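Local coordinates for bromodomain factor 2 protein (Trypanosoma cruzi, PDB 6NIM) that probably recognises acetylated lysines, such as those of histone tails, through its bromodomain, a helical fold whose acetyl-lysine pocket is targeted by inhibitors such as bromosporine, at residues 17-22 with 102-107. Sequence-based numbering, arbitrary orientation.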
loop_
_atom_site.group_PDB
_atom_site.type_symbol
_atom_site.label_atom_id
_atom_site.label_comp_id
_atom_site.label_asym_id
_atom_site.label_seq_id
_atom_site.Cartn_x
_atom_site.Cartn_y
_atom_site.Cartn_z
ATOM N N LEU A 17 10.402 8.157 -15.140
ATOM C CA LEU A 17 10.155 7.476 -16.422
ATOM C C LEU A 17 11.227 6.407 -16.646
ATOM O O LEU A 17 10.868 5.325 -17.143
ATOM C CB LEU A 17 10.111 8.497 -17.570
ATOM C CG LEU A 17 8.844 9.342 -17.543
ATOM C CD1 LEU A 17 8.976 10.564 -18.452
ATOM C CD2 LEU A 17 7.627 8.497 -17.932
ATOM N N ALA A 18 12.485 6.696 -16.283
ATOM C CA ALA A 18 13.595 5.727 -16.464
ATOM C C ALA A 18 13.268 4.494 -15.621
ATOM O O ALA A 18 13.457 3.343 -16.080
ATOM C CB ALA A 18 14.911 6.341 -16.059
ATOM N N PHE A 19 12.781 4.742 -14.406
ATOM C CA PHE A 19 12.394 3.682 -13.439
ATOM C C PHE A 19 11.300 2.796 -14.038
ATOM O O PHE A 19 11.454 1.569 -14.083
ATOM C CB PHE A 19 11.974 4.374 -12.141
ATOM C CG PHE A 19 11.250 3.551 -11.112
ATOM C CD1 PHE A 19 11.764 2.341 -10.658
ATOM C CD2 PHE A 19 10.103 4.045 -10.513
ATOM C CE1 PHE A 19 11.116 1.636 -9.654
ATOM C CE2 PHE A 19 9.451 3.321 -9.521
ATOM C CZ PHE A 19 9.988 2.137 -9.062
ATOM N N VAL A 20 10.259 3.399 -14.599
ATOM C CA VAL A 20 9.135 2.665 -15.236
ATOM C C VAL A 20 9.687 1.861 -16.416
ATOM O O VAL A 20 9.297 0.732 -16.576
ATOM C CB VAL A 20 8.011 3.632 -15.642
ATOM C CG1 VAL A 20 7.008 2.983 -16.574
ATOM C CG2 VAL A 20 7.365 4.175 -14.383
ATOM N N HIS A 21 10.559 2.445 -17.225
ATOM C CA HIS A 21 11.133 1.773 -18.415
ATOM C C HIS A 21 11.974 0.556 -17.993
ATOM O O HIS A 21 11.921 -0.483 -18.682
ATOM C CB HIS A 21 11.936 2.761 -19.283
ATOM C CG HIS A 21 12.449 2.099 -20.512
ATOM N ND1 HIS A 21 13.782 1.805 -20.682
ATOM C CD2 HIS A 21 11.788 1.583 -21.568
ATOM C CE1 HIS A 21 13.939 1.192 -21.844
ATOM N NE2 HIS A 21 12.709 1.013 -22.387
ATOM N N GLN A 22 12.738 0.651 -16.908
ATOM C CA GLN A 22 13.592 -0.483 -16.469
ATOM C C GLN A 22 12.663 -1.628 -16.065
ATOM O O GLN A 22 12.965 -2.770 -16.405
ATOM C CB GLN A 22 14.486 -0.112 -15.285
ATOM C CG GLN A 22 15.640 0.825 -15.614
ATOM C CD GLN A 22 16.680 0.229 -16.537
ATOM O OE1 GLN A 22 17.184 -0.864 -16.308
ATOM N NE2 GLN A 22 17.068 0.974 -17.565
ATOM N N SER A 102 10.703 -7.643 -4.555
ATOM C CA SER A 102 12.049 -7.684 -3.943
ATOM C C SER A 102 13.058 -6.782 -4.661
ATOM O O SER A 102 14.072 -6.478 -4.017
ATOM C CB SER A 102 12.559 -9.098 -3.911
ATOM O OG SER A 102 13.030 -9.455 -5.200
ATOM N N ILE A 103 12.839 -6.382 -5.923
ATOM C CA ILE A 103 13.842 -5.576 -6.682
ATOM C C ILE A 103 13.344 -4.158 -7.016
ATOM O O ILE A 103 14.188 -3.368 -7.464
ATOM C CB ILE A 103 14.276 -6.294 -7.974
ATOM C CG1 ILE A 103 13.144 -6.366 -8.997
ATOM C CG2 ILE A 103 14.820 -7.673 -7.682
ATOM C CD1 ILE A 103 13.641 -6.673 -10.409
ATOM N N TYR A 104 12.065 -3.805 -6.848
ATOM C CA TYR A 104 11.558 -2.547 -7.467
ATOM C C TYR A 104 12.307 -1.374 -6.830
ATOM O O TYR A 104 12.678 -0.419 -7.561
ATOM C CB TYR A 104 10.025 -2.421 -7.483
ATOM C CG TYR A 104 9.381 -1.979 -6.188
ATOM C CD1 TYR A 104 9.264 -2.856 -5.124
ATOM C CD2 TYR A 104 8.928 -0.689 -6.010
ATOM C CE1 TYR A 104 8.716 -2.460 -3.918
ATOM C CE2 TYR A 104 8.359 -0.272 -4.819
ATOM C CZ TYR A 104 8.240 -1.166 -3.762
ATOM O OH TYR A 104 7.705 -0.785 -2.558
ATOM N N LEU A 105 12.573 -1.415 -5.508
ATOM C CA LEU A 105 13.281 -0.290 -4.869
ATOM C C LEU A 105 14.749 -0.293 -5.314
ATOM O O LEU A 105 15.328 0.781 -5.479
ATOM C CB LEU A 105 13.206 -0.397 -3.343
ATOM C CG LEU A 105 11.815 -0.280 -2.740
ATOM C CD1 LEU A 105 11.932 -0.400 -1.226
ATOM C CD2 LEU A 105 11.109 1.010 -3.133
ATOM N N ASP A 106 15.321 -1.466 -5.528
ATOM C CA ASP A 106 16.707 -1.579 -6.042
ATOM C C ASP A 106 16.797 -0.896 -7.427
ATOM O O ASP A 106 17.759 -0.134 -7.682
ATOM C CB ASP A 106 17.112 -3.049 -6.121
ATOM C CG ASP A 106 18.607 -3.214 -6.296
ATOM O OD1 ASP A 106 19.343 -2.757 -5.385
ATOM O OD2 ASP A 106 19.032 -3.708 -7.379
ATOM N N VAL A 107 15.812 -1.152 -8.274
ATOM C CA VAL A 107 15.681 -0.511 -9.620
ATOM C C VAL A 107 15.518 0.997 -9.453
ATOM O O VAL A 107 16.231 1.737 -10.153
ATOM C CB VAL A 107 14.546 -1.121 -10.465
ATOM C CG1 VAL A 107 14.404 -0.427 -11.828
ATOM C CG2 VAL A 107 14.827 -2.607 -10.671
#
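Y104 meets F19 first, with both its backbone and its ring. Its carbonyl O lies 3.3 Å from CE1 of F19, at the ring edge and near the ring plane, where the slightly positive aromatic C-H probably suits a carbonyl oxygen. F19 CZ stands 4.3 Å from Y104 CD2, at the edge of the tyrosine ring, and V76 of helix 69-86 touches both side chains. A tyrosine fits here because its ring can join the buried apolar layer while its OH hydrogen-bonds to O of Y121, the C-terminal residue. Phenylalanine suits position 19 because its long flat side chain, with CG anti to the backbone N (chi1 167°), spans the gap to Y104 and V107. Three residues on, almost a turn, V107 points at helix 13-26. Its short branch suffices: CG1 lies 4.0 Å from CD1 of F19 and 3.5 Å from CB of Q22, whose methylenes can cover the valine at the partly exposed margin. The segments run roughly antiparallel, at 142°, joining the first and last long helices of the left-handed bromodomain bundle. With no polar bond linking them, the contact probably rests on burial of apolar carbon plus one C-H edge facing a carbonyl oxygen.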